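PDB 5VGC: NleG5-1 effector from Enterobacteria phage YYZ-2008, which probably acts as a ubiquitin-protein transferase (an E3 ligase of the bacterial NleG effector family) and binds calcium ions. Local coordinates for residues 120-125 / 152-157; 127-132 / 165-170; 174-179 / 188-193; 202-205 / 210-213. The protein carries 1 engineered substitution. All coordinates share one frame; numbering follows the deposited sequence.

How the contacts relate
All four contacts lie in the RING-clan NleG region of the chain. Contacts 1 and 2 have centres about 8 Å apart and share strand 152-157 as common ground: it takes part in contact 1 and is paired with both strand 127-128 and strand 164-169 of contact 2. Their segments alternate along the sequence. Contacts 3 and 4 follow in series. Contact 3, centred about 11 Å from contact 1, joins helix 170-178 to the loop before strand 195-196; contact 4 is a hairpin whose strand 209-212 pairs with 164-169. The centres of contacts 3 and 4 are about 22 Å apart and the two do not touch. Together they tie helices and a small antiparallel sheet into one unit.

Contact 1 of 4, residues 120-125 / 152-157; sequences DKIEVC and DGVFMR
This is a buried helix-on-strand packing contact, in which I122 and C125 from the last turns of helix 111-125 rest on V154 of strand 152-157. The helix runs steeply across the strand, with 116° between their N-to-C directions and the two short axes 8.3 Å apart at their closest. V154 points its side chain toward the helix and divides its two methyls between the partners. Its CG2 meets I122 CG2 at 4.1 Å, the two side chains crossing at about a right angle, while its CG1 lies 4.3 Å from C125 CB. The split follows from the valine torsion: CG1 stands anti to the backbone N (chi1 -176°), leaving CG2 beside that nitrogen on the I122 side. I122 likewise offers its branch methyl to the strand, and its longer arm turns to helix 170-178, where the side chain touches L173 and V177. Such a helix laid against a small antiparallel sheet is consistent with the RING-type fold to which the NleG family is assigned. L173 and I195 also reach V154, so the valine is enclosed by a second helix and by strand 195-196 as well. The polar link runs through solvent: one water donates to C125 O, 2.9 Å away, and accepts from F155 N, also at 2.9 Å. It thereby satisfies a carbonyl at the C-terminal end of the helix and ties it to the strand backbone. Further back on the helix, K121 NZ hydrogen-bonds to V192 O of the loop leading to strand 195-196.

Contact 2 of 4, residues 127-132 / 165-170; sequences FNVEHA and CMLYDK. With CA (calcium ion), chain F; CA (calcium ion), chain G.
L167 of strand 164-169 carries the apolar part of this contact, its two methyls shared between F127 and V129. CD1 sits 3.6 Å from F127 CZ, approaching the ring at a slant, and CD2 is 4.3 Å from V129 CG1. The phenyl group gets there although F127 directs its CB away from the strand: with CG between the backbone N and the carbonyl carbon (chi1 63°), the ring swings back so that its far end meets the leucine. The polar interactions belong to the turn that follows. N128 is the N-cap of the short helix 129-132, and its OD1 accepts from H131 N at 2.8 Å in an almost straight bond (177°), the donor standing well above the carboxamide plane. The E130 carboxylate bridges two calcium ions, OE2 holding one at 2.2 Å and OE1 the other at 2.4 Å; two waters also bind the first ion, and E151 joins E130 on the second. The cap probably helps hold the turn that carries E130. Within the sheet, strands 127-128 and 164-169 both pair with strand 152-157, and L167 meets F127 and V129 across it; D169, at the N-cap position of helix 170-178, makes a weak bond through OD1 to M171 N, and K170 of that helix forms a salt bridge with E123 of helix 111-125.

Contact 3 of 4, residues 174-179 / 188-193; sequences IHLVKT and ESIAVS
V177, near the C-terminal end of helix 170-178, and I190, in the extended loop ahead of strand 195-196, bring the two backbones closest, with their CA atoms 6.7 Å apart. I190 is the one loop side chain that reaches this helix segment, and it does so with two separate branches. Its CD1 lies 3.9 Å from L176 CB and 4.0 Å from L176 CD1, the two side chains meeting at about a right angle. Its CG2, set anti to the backbone N by a chi1 of -62°, packs on V177 CG2 at 4.0 Å. The isoleucine therefore straddles two successive helix residues. V177 in turn touches L115, L118 and I122 of helix 111-125, so the loop, through I190, adds a layer to the packing between the two helices. The helix ends just beyond: T179 leaves helical geometry, and both its N and its OG1 donate to H175 O, OG1 at 2.8 Å, from opposite faces of the carbonyl plane. Elsewhere on the loop, A191 and S193 pack on N54 of the second subunit. The contact itself is wholly aliphatic, so what holds I190 to the helix is non-directional van der Waals packing; the polar bonds of the loop, such as S193 O with R157 NH1 and E188 OE1 with M160 N, lie outside it.

Contact 4 of 4, residues 202-205 / 210-213; sequences AFDP and FVLK
A202 and V211 exchange two backbone hydrogen bonds, A202 N to V211 O and V211 N to A202 O, each 2.8 Å long and both nearly straight (164° or more). They form the hydrogen-bonded pair of the antiparallel beta hairpin 201-204/209-212. A202 O also receives a weaker CA-H...O contact from F210 CA, 3.4 Å away. Beside this pair, F203 and F210 form the non-hydrogen-bonded pair, and the N-to-C directions of the short strand segments make 117°, well short of antiparallel. The two phenylalanines lie on one face of the hairpin. With CG beside its backbone N (chi1 -70°), F210 brings one side of its ring to F203 at a slant: CD1 is 3.7 Å from F203 N and CE1 is 4.2 Å from F203 CB. Both rings reach L140 and V136 beyond the hairpin, and F210 also meets the ring of F155 in strand 152-157 of the same sheet. V211, on the other face with A202, lies side by side with D204 and points the same way. Its CG2 methyl is 3.7 Å from D204 CB and 4.0 Å from the carboxylate oxygen D204 OD2.

Contact 1 of 4, residues 120-125 / 152-157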
loop_
_atom_site.group_PDB
_atom_site.type_symbol
_atom_site.label_atom_id
_atom_site.label_comp_id
_atom_site.label_asym_id
_atom_site.label_seq_id
_atom_site.Cartn_x
_atom_site.Cartn_y
_atom_site.Cartn_z
ATOM N N ASP A 120 -12.980 -19.815 12.640
ATOM C CA ASP A 120 -13.239 -21.254 12.807
ATOM C C ASP A 120 -12.110 -21.923 13.578
ATOM O O ASP A 120 -12.381 -22.721 14.500
ATOM C CB ASP A 120 -13.463 -21.978 11.454
ATOM C CG ASP A 120 -14.864 -21.755 10.887
ATOM O OD1 ASP A 120 -15.722 -21.148 11.566
ATOM O OD2 ASP A 120 -15.119 -22.193 9.743
ATOM N N LYS A 121 -10.857 -21.613 13.230
ATOM C CA LYS A 121 -9.757 -22.222 13.980
ATOM C C LYS A 121 -9.744 -21.778 15.436
ATOM O O LYS A 121 -9.499 -22.612 16.335
ATOM C CB LYS A 121 -8.398 -22.003 13.352
ATOM C CG LYS A 121 -7.315 -22.797 14.061
ATOM C CD LYS A 121 -6.152 -23.099 13.152
ATOM C CE LYS A 121 -5.176 -24.031 13.849
ATOM N NZ LYS A 121 -3.858 -23.934 13.145
ATOM N N ILE A 122 -10.012 -20.499 15.695
ATOM C CA ILE A 122 -10.120 -20.073 17.108
ATOM C C ILE A 122 -11.184 -20.940 17.804
ATOM O O ILE A 122 -10.908 -21.623 18.835
ATOM C CB ILE A 122 -10.425 -18.566 17.242
ATOM C CG1 ILE A 122 -9.151 -17.778 16.911
ATOM C CG2 ILE A 122 -10.919 -18.222 18.646
ATOM C CD1 ILE A 122 -9.364 -16.294 16.726
ATOM N N GLU A 123 -12.373 -20.926 17.198
ATOM C CA GLU A 123 -13.482 -21.714 17.711
ATOM C C GLU A 123 -13.087 -23.180 18.008
ATOM O O GLU A 123 -13.401 -23.715 19.070
ATOM C CB GLU A 123 -14.660 -21.659 16.737
ATOM C CG GLU A 123 -16.000 -21.993 17.343
ATOM C CD GLU A 123 -16.369 -21.059 18.463
ATOM O OE1 GLU A 123 -16.834 -21.585 19.495
ATOM O OE2 GLU A 123 -16.189 -19.814 18.326
ATOM N N VAL A 124 -12.387 -23.818 17.081
ATOM C CA VAL A 124 -11.941 -25.192 17.322
ATOM C C VAL A 124 -10.941 -25.247 18.465
ATOM O O VAL A 124 -11.044 -26.139 19.313
ATOM C CB VAL A 124 -11.362 -25.860 16.040
ATOM C CG1 VAL A 124 -10.633 -27.172 16.357
ATOM C CG2 VAL A 124 -12.482 -26.110 15.017
ATOM N N CYS A 125 -9.975 -24.320 18.510
ATOM C CA CYS A 125 -8.873 -24.459 19.473
ATOM C C CYS A 125 -9.222 -24.017 20.894
ATOM O O CYS A 125 -8.522 -24.393 21.850
ATOM C CB CYS A 125 -7.626 -23.723 18.979
ATOM S SG CYS A 125 -6.789 -24.502 17.571
ATOM N N ASP A 152 -13.200 -19.407 28.776
ATOM C CA ASP A 152 -12.794 -20.028 27.509
ATOM C C ASP A 152 -11.497 -19.415 27.039
ATOM O O ASP A 152 -11.442 -18.220 26.752
ATOM C CB ASP A 152 -13.892 -19.849 26.460
ATOM C CG ASP A 152 -15.185 -20.490 26.897
ATOM O OD1 ASP A 152 -15.151 -21.710 27.186
ATOM O OD2 ASP A 152 -16.219 -19.793 26.959
ATOM N N GLY A 153 -10.459 -20.241 26.964
ATOM C CA GLY A 153 -9.131 -19.766 26.629
ATOM C C GLY A 153 -8.650 -20.342 25.314
ATOM O O GLY A 153 -9.129 -21.390 24.890
ATOM N N VAL A 154 -7.703 -19.647 24.678
ATOM C CA VAL A 154 -7.093 -20.093 23.423
ATOM C C VAL A 154 -5.581 -19.851 23.454
ATOM O O VAL A 154 -5.124 -18.767 23.905
ATOM C CB VAL A 154 -7.648 -19.328 22.212
ATOM C CG1 VAL A 154 -7.067 -19.875 20.913
ATOM C CG2 VAL A 154 -9.173 -19.372 22.154
ATOM N N PHE A 155 -4.811 -20.845 22.978
ATOM C CA PHE A 155 -3.353 -20.719 22.942
ATOM C C PHE A 155 -2.945 -20.002 21.661
ATOM O O PHE A 155 -3.364 -20.411 20.577
ATOM C CB PHE A 155 -2.645 -22.095 22.976
ATOM C CG PHE A 155 -2.495 -22.701 24.354
ATOM C CD1 PHE A 155 -2.141 -21.941 25.459
ATOM C CD2 PHE A 155 -2.684 -24.061 24.533
ATOM C CE1 PHE A 155 -1.988 -22.534 26.714
ATOM C CE2 PHE A 155 -2.548 -24.643 25.785
ATOM C CZ PHE A 155 -2.197 -23.881 26.874
ATOM N N MET A 156 -2.126 -18.951 21.778
ATOM C CA MET A 156 -1.571 -18.307 20.570
ATOM C C MET A 156 -0.065 -18.136 20.682
ATOM O O MET A 156 0.450 -17.713 21.728
ATOM C CB MET A 156 -2.212 -16.935 20.303
ATOM C CG MET A 156 -1.747 -16.282 19.008
ATOM S SD MET A 156 -2.471 -14.662 18.734
ATOM C CE MET A 156 -3.851 -15.105 17.751
ATOM N N ARG A 157 0.624 -18.451 19.591
ATOM C CA ARG A 157 2.067 -18.320 19.540
ATOM C C ARG A 157 2.501 -16.854 19.594
ATOM O O ARG A 157 1.790 -15.989 19.091
ATOM C CB ARG A 157 2.629 -18.975 18.282
ATOM C CG ARG A 157 2.502 -20.486 18.351
ATOM C CD ARG A 157 2.522 -21.138 16.994
ATOM N NE ARG A 157 3.861 -21.167 16.436
ATOM C CZ ARG A 157 4.141 -21.534 15.200
ATOM N NH1 ARG A 157 3.174 -21.904 14.356
ATOM N NH2 ARG A 157 5.409 -21.523 14.815
HETATM O O HOH W 1 -5.877 -23.453 22.542
#

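Contact 2 of 4, residues 127-132 / 165-170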
loop_
_atom_site.group_PDB
_atom_site.type_symbol
_atom_site.label_atom_id
_atom_site.label_comp_id
_atom_site.label_asym_id
_atom_site.label_seq_id
_atom_site.Cartn_x
_atom_site.Cartn_y
_atom_site.Cartn_z
ATOM N N PHE A 127 -10.631 -23.742 24.603
ATOM C CA PHE A 127 -10.927 -24.758 25.643
ATOM C C PHE A 127 -11.400 -24.119 26.965
ATOM O O PHE A 127 -11.044 -22.970 27.288
ATOM C CB PHE A 127 -9.715 -25.665 25.874
ATOM C CG PHE A 127 -8.503 -24.944 26.408
ATOM C CD1 PHE A 127 -8.287 -24.832 27.778
ATOM C CD2 PHE A 127 -7.571 -24.373 25.542
ATOM C CE1 PHE A 127 -7.173 -24.157 28.281
ATOM C CE2 PHE A 127 -6.454 -23.703 26.035
ATOM C CZ PHE A 127 -6.254 -23.596 27.409
ATOM N N ASN A 128 -12.200 -24.880 27.711
ATOM C CA ASN A 128 -12.608 -24.549 29.080
ATOM C C ASN A 128 -11.358 -24.573 29.977
ATOM O O ASN A 128 -10.789 -25.650 30.241
ATOM C CB ASN A 128 -13.656 -25.597 29.522
ATOM C CG ASN A 128 -14.179 -25.396 30.942
ATOM O OD1 ASN A 128 -13.466 -25.044 31.879
ATOM N ND2 ASN A 128 -15.444 -25.646 31.099
ATOM N N VAL A 129 -10.953 -23.393 30.446
ATOM C CA VAL A 129 -9.712 -23.302 31.222
ATOM C C VAL A 129 -9.780 -24.152 32.484
ATOM O O VAL A 129 -8.859 -24.975 32.739
ATOM C CB VAL A 129 -9.337 -21.848 31.561
ATOM C CG1 VAL A 129 -8.003 -21.775 32.316
ATOM C CG2 VAL A 129 -9.283 -21.030 30.270
ATOM N N GLU A 130 -10.846 -23.988 33.264
ATOM C CA GLU A 130 -10.907 -24.671 34.559
ATOM C C GLU A 130 -10.998 -26.192 34.382
ATOM O O GLU A 130 -10.342 -26.915 35.113
ATOM C CB GLU A 130 -11.821 -24.015 35.618
ATOM C CG GLU A 130 -13.278 -23.892 35.318
ATOM C CD GLU A 130 -13.973 -22.681 35.950
ATOM O OE1 GLU A 130 -13.353 -21.650 36.278
ATOM O OE2 GLU A 130 -15.210 -22.752 36.114
ATOM N N HIS A 131 -11.717 -26.673 33.377
ATOM C CA HIS A 131 -11.619 -28.106 33.019
ATOM C C HIS A 131 -10.229 -28.559 32.529
ATOM O O HIS A 131 -9.959 -29.765 32.585
ATOM C CB HIS A 131 -12.705 -28.552 32.037
ATOM C CG HIS A 131 -14.055 -28.742 32.668
ATOM N ND1 HIS A 131 -15.226 -28.577 31.962
ATOM C CD2 HIS A 131 -14.425 -29.064 33.935
ATOM C CE1 HIS A 131 -16.257 -28.795 32.759
ATOM N NE2 HIS A 131 -15.798 -29.092 33.963
ATOM N N ALA A 132 -9.354 -27.654 32.053
ATOM C CA ALA A 132 -8.084 -28.106 31.456
ATOM C C ALA A 132 -7.067 -28.493 32.517
ATOM O O ALA A 132 -6.100 -29.227 32.237
ATOM C CB ALA A 132 -7.502 -27.053 30.537
ATOM N N CYS A 165 3.828 -20.097 23.335
ATOM C CA CYS A 165 2.488 -19.541 23.224
ATOM C C CYS A 165 1.969 -19.062 24.546
ATOM O O CYS A 165 2.474 -19.422 25.620
ATOM C CB CYS A 165 1.506 -20.521 22.593
ATOM S SG CYS A 165 1.736 -22.201 23.079
ATOM N N MET A 166 0.948 -18.218 24.443
ATOM C CA MET A 166 0.294 -17.681 25.611
ATOM C C MET A 166 -1.182 -17.917 25.521
ATOM O O MET A 166 -1.739 -18.115 24.430
ATOM C CB MET A 166 0.627 -16.210 25.762
ATOM C CG MET A 166 2.105 -16.016 26.118
ATOM S SD MET A 166 2.440 -14.559 27.112
ATOM C CE MET A 166 2.151 -13.229 25.961
ATOM N N LEU A 167 -1.792 -17.922 26.695
ATOM C CA LEU A 167 -3.210 -18.155 26.859
ATOM C C LEU A 167 -3.933 -16.821 26.743
ATOM O O LEU A 167 -3.650 -15.919 27.507
ATOM C CB LEU A 167 -3.489 -18.779 28.233
ATOM C CG LEU A 167 -4.963 -19.053 28.548
ATOM C CD1 LEU A 167 -5.535 -20.039 27.527
ATOM C CD2 LEU A 167 -5.117 -19.575 29.975
ATOM N N TYR A 168 -4.858 -16.716 25.793
ATOM C CA TYR A 168 -5.689 -15.523 25.626
ATOM C C TYR A 168 -7.164 -15.862 25.842
ATOM O O TYR A 168 -7.601 -17.015 25.641
ATOM C CB TYR A 168 -5.523 -14.926 24.206
ATOM C CG TYR A 168 -4.122 -14.435 23.906
ATOM C CD1 TYR A 168 -3.112 -15.314 23.601
ATOM C CD2 TYR A 168 -3.822 -13.091 23.909
ATOM C CE1 TYR A 168 -1.834 -14.884 23.337
ATOM C CE2 TYR A 168 -2.535 -12.646 23.643
ATOM C CZ TYR A 168 -1.540 -13.569 23.351
ATOM O OH TYR A 168 -0.237 -13.187 23.089
ATOM N N ASP A 169 -7.923 -14.842 26.223
ATOM C CA ASP A 169 -9.375 -14.902 26.239
ATOM C C ASP A 169 -9.890 -14.967 24.790
ATOM O O ASP A 169 -9.595 -14.083 23.932
ATOM C CB ASP A 169 -9.966 -13.684 26.963
ATOM C CG ASP A 169 -11.421 -13.881 27.371
ATOM O OD1 ASP A 169 -12.265 -14.117 26.493
ATOM O OD2 ASP A 169 -11.728 -13.780 28.583
ATOM N N LYS A 170 -10.679 -16.021 24.548
ATOM C CA LYS A 170 -11.292 -16.274 23.250
ATOM C C LYS A 170 -11.929 -15.013 22.648
ATOM O O LYS A 170 -11.653 -14.640 21.480
ATOM C CB LYS A 170 -12.340 -17.367 23.409
ATOM C CG LYS A 170 -12.983 -17.853 22.118
ATOM C CD LYS A 170 -14.122 -18.785 22.449
ATOM C CE LYS A 170 -14.878 -19.119 21.184
ATOM N NZ LYS A 170 -16.142 -19.844 21.465
HETATM CA CA CA F . -16.944 -21.490 36.335
HETATM CA CA CA G . -13.133 -19.289 36.874
HETATM O O HOH W 2 -16.407 -20.751 33.881
HETATM O O HOH W 3 -17.488 -23.507 35.288
#

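Contact 3 of 4, residues 174-179 / 188-193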
loop_
_atom_site.group_PDB
_atom_site.type_symbol
_atom_site.label_atom_id
_atom_site.label_comp_id
_atom_site.label_asym_id
_atom_site.label_seq_id
_atom_site.Cartn_x
_atom_site.Cartn_y
_atom_site.Cartn_z
ATOM N N ILE A 174 -10.951 -13.077 19.250
ATOM C CA ILE A 174 -11.974 -12.724 18.267
ATOM C C ILE A 174 -11.990 -11.203 17.970
ATOM O O ILE A 174 -12.061 -10.783 16.779
ATOM C CB ILE A 174 -13.355 -13.241 18.675
ATOM C CG1 ILE A 174 -13.362 -14.777 18.512
ATOM C CG2 ILE A 174 -14.461 -12.595 17.798
ATOM C CD1 ILE A 174 -14.562 -15.479 19.113
ATOM N N HIS A 175 -11.912 -10.394 19.025
ATOM C CA HIS A 175 -11.819 -8.945 18.887
ATOM C C HIS A 175 -10.556 -8.504 18.141
ATOM O O HIS A 175 -10.632 -7.626 17.274
ATOM C CB HIS A 175 -11.880 -8.276 20.253
ATOM C CG HIS A 175 -11.783 -6.786 20.208
ATOM N ND1 HIS A 175 -10.632 -6.107 20.542
ATOM C CD2 HIS A 175 -12.700 -5.844 19.889
ATOM C CE1 HIS A 175 -10.841 -4.808 20.424
ATOM N NE2 HIS A 175 -12.090 -4.621 20.034
ATOM N N LEU A 176 -9.410 -9.101 18.459
ATOM C CA LEU A 176 -8.154 -8.764 17.766
ATOM C C LEU A 176 -8.241 -9.106 16.283
ATOM O O LEU A 176 -7.830 -8.278 15.426
ATOM C CB LEU A 176 -6.943 -9.492 18.351
ATOM C CG LEU A 176 -6.519 -9.138 19.771
ATOM C CD1 LEU A 176 -5.397 -10.059 20.236
ATOM C CD2 LEU A 176 -6.101 -7.702 19.898
ATOM N N VAL A 177 -8.761 -10.303 15.987
ATOM C CA VAL A 177 -8.853 -10.738 14.589
ATOM C C VAL A 177 -9.877 -9.882 13.814
ATOM O O VAL A 177 -9.555 -9.339 12.734
ATOM C CB VAL A 177 -9.170 -12.251 14.489
ATOM C CG1 VAL A 177 -9.552 -12.665 13.065
ATOM C CG2 VAL A 177 -7.982 -13.050 14.970
ATOM N N LYS A 178 -11.085 -9.732 14.367
ATOM C CA LYS A 178 -12.122 -8.945 13.687
ATOM C C LYS A 178 -11.752 -7.481 13.441
ATOM O O LYS A 178 -12.179 -6.898 12.452
ATOM C CB LYS A 178 -13.444 -9.044 14.420
ATOM C CG LYS A 178 -14.128 -10.412 14.266
ATOM C CD LYS A 178 -15.486 -10.353 14.932
ATOM C CE LYS A 178 -16.302 -11.611 14.795
ATOM N NZ LYS A 178 -17.636 -11.348 15.406
ATOM N N THR A 179 -10.957 -6.888 14.328
ATOM C CA THR A 179 -10.457 -5.530 14.128
ATOM C C THR A 179 -9.143 -5.521 13.346
ATOM O O THR A 179 -8.542 -4.464 13.202
ATOM C CB THR A 179 -10.263 -4.767 15.464
ATOM O OG1 THR A 179 -9.261 -5.405 16.264
ATOM C CG2 THR A 179 -11.574 -4.675 16.248
ATOM N N GLU A 188 2.925 -8.574 14.377
ATOM C CA GLU A 188 2.651 -9.186 13.088
ATOM C C GLU A 188 1.135 -9.313 12.949
ATOM O O GLU A 188 0.386 -9.179 13.930
ATOM C CB GLU A 188 3.266 -10.589 13.012
ATOM C CG GLU A 188 4.780 -10.634 13.139
ATOM C CD GLU A 188 5.340 -12.031 13.408
ATOM O OE1 GLU A 188 4.637 -12.869 13.982
ATOM O OE2 GLU A 188 6.509 -12.301 13.047
ATOM N N SER A 189 0.685 -9.566 11.727
ATOM C CA SER A 189 -0.716 -9.880 11.485
ATOM C C SER A 189 -0.989 -11.261 12.056
ATOM O O SER A 189 -0.202 -12.187 11.864
ATOM C CB SER A 189 -1.053 -9.819 9.995
ATOM O OG SER A 189 -1.527 -8.521 9.654
ATOM N N ILE A 190 -2.101 -11.377 12.760
ATOM C CA ILE A 190 -2.505 -12.639 13.361
ATOM C C ILE A 190 -2.983 -13.597 12.264
ATOM O O ILE A 190 -3.861 -13.228 11.500
ATOM C CB ILE A 190 -3.616 -12.427 14.419
ATOM C CG1 ILE A 190 -3.086 -11.550 15.557
ATOM C CG2 ILE A 190 -4.093 -13.767 14.922
ATOM C CD1 ILE A 190 -4.000 -11.395 16.728
ATOM N N ALA A 191 -2.414 -14.809 12.216
ATOM C CA ALA A 191 -2.686 -15.795 11.158
ATOM C C ALA A 191 -2.945 -17.186 11.731
ATOM O O ALA A 191 -2.380 -17.514 12.775
ATOM C CB ALA A 191 -1.493 -15.847 10.218
ATOM N N VAL A 192 -3.766 -18.002 11.042
ATOM C CA VAL A 192 -4.140 -19.357 11.513
ATOM C C VAL A 192 -3.025 -20.171 12.185
ATOM O O VAL A 192 -3.224 -20.741 13.281
ATOM C CB VAL A 192 -4.770 -20.291 10.424
ATOM C CG1 VAL A 192 -6.273 -20.228 10.439
ATOM C CG2 VAL A 192 -4.227 -20.028 9.039
ATOM N N SER A 193 -1.861 -20.219 11.547
ATOM C CA SER A 193 -0.756 -21.030 12.059
ATOM C C SER A 193 -0.308 -20.613 13.481
ATOM O O SER A 193 0.260 -21.429 14.215
ATOM C CB SER A 193 0.412 -20.994 11.089
ATOM O OG SER A 193 0.717 -19.658 10.825
#

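Contact 4 of 4, residues 202-205 / 210-213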
loop_
_atom_site.group_PDB
_atom_site.type_symbol
_atom_site.label_atom_id
_atom_site.label_comp_id
_atom_site.label_asym_id
_atom_site.label_seq_id
_atom_site.Cartn_x
_atom_site.Cartn_y
_atom_site.Cartn_z
ATOM N N ALA A 202 2.592 -27.492 25.991
ATOM C CA ALA A 202 2.720 -27.908 27.402
ATOM C C ALA A 202 3.533 -26.879 28.195
ATOM O O ALA A 202 4.442 -26.252 27.654
ATOM C CB ALA A 202 3.375 -29.277 27.473
ATOM N N PHE A 203 3.202 -26.698 29.467
ATOM C CA PHE A 203 4.001 -25.847 30.341
ATOM C C PHE A 203 5.380 -26.472 30.562
ATOM O O PHE A 203 5.474 -27.619 30.995
ATOM C CB PHE A 203 3.317 -25.644 31.693
ATOM C CG PHE A 203 4.143 -24.848 32.672
ATOM C CD1 PHE A 203 4.420 -23.504 32.433
ATOM C CD2 PHE A 203 4.648 -25.434 33.827
ATOM C CE1 PHE A 203 5.182 -22.762 33.328
ATOM C CE2 PHE A 203 5.407 -24.703 34.723
ATOM C CZ PHE A 203 5.673 -23.363 34.475
ATOM N N ASP A 204 6.431 -25.708 30.255
ATOM C CA ASP A 204 7.813 -26.130 30.491
ATOM C C ASP A 204 8.317 -25.346 31.722
ATOM O O ASP A 204 8.484 -24.118 31.641
ATOM C CB ASP A 204 8.642 -25.838 29.244
ATOM C CG ASP A 204 10.075 -26.354 29.322
ATOM O OD1 ASP A 204 10.493 -26.941 30.341
ATOM O OD2 ASP A 204 10.799 -26.167 28.324
ATOM N N PRO A 205 8.532 -26.035 32.869
ATOM C CA PRO A 205 9.025 -25.386 34.098
ATOM C C PRO A 205 10.354 -24.621 33.968
ATOM O O PRO A 205 10.507 -23.558 34.585
ATOM C CB PRO A 205 9.219 -26.556 35.065
ATOM C CG PRO A 205 8.301 -27.610 34.580
ATOM C CD PRO A 205 8.227 -27.460 33.093
ATOM N N PHE A 210 4.491 -21.868 28.279
ATOM C CA PHE A 210 3.918 -22.910 27.465
ATOM C C PHE A 210 4.746 -23.022 26.193
ATOM O O PHE A 210 4.886 -22.036 25.482
ATOM C CB PHE A 210 2.497 -22.585 27.086
ATOM C CG PHE A 210 1.513 -22.630 28.211
ATOM C CD1 PHE A 210 1.016 -23.834 28.657
ATOM C CD2 PHE A 210 1.029 -21.459 28.780
ATOM C CE1 PHE A 210 0.075 -23.892 29.683
ATOM C CE2 PHE A 210 0.082 -21.498 29.801
ATOM C CZ PHE A 210 -0.394 -22.716 30.256
ATOM N N VAL A 211 5.288 -24.214 25.927
ATOM C CA VAL A 211 6.057 -24.498 24.711
ATOM C C VAL A 211 5.287 -25.480 23.844
ATOM O O VAL A 211 4.579 -26.358 24.372
ATOM C CB VAL A 211 7.453 -25.075 24.999
ATOM C CG1 VAL A 211 8.253 -25.271 23.712
ATOM C CG2 VAL A 211 8.210 -24.173 25.960
ATOM N N LEU A 212 5.408 -25.312 22.519
ATOM C CA LEU A 212 4.818 -26.238 21.553
ATOM C C LEU A 212 5.430 -27.635 21.696
ATOM O O LEU A 212 6.576 -27.768 22.130
ATOM C CB LEU A 212 5.020 -25.758 20.120
ATOM C CG LEU A 212 4.293 -24.524 19.586
ATOM C CD1 LEU A 212 4.343 -24.464 18.070
ATOM C CD2 LEU A 212 2.854 -24.496 20.043
ATOM N N LYS A 213 4.658 -28.662 21.332
ATOM C CA LYS A 213 5.090 -30.062 21.530
ATOM C C LYS A 213 6.057 -30.557 20.445
ATOM O O LYS A 213 5.990 -30.136 19.289
ATOM C CB LYS A 213 3.894 -31.016 21.663
ATOM C CG LYS A 213 3.227 -30.986 23.036
ATOM C CD LYS A 213 2.336 -32.205 23.246
ATOM C CE LYS A 213 1.556 -32.142 24.550
ATOM N NZ LYS A 213 2.391 -32.481 25.734
#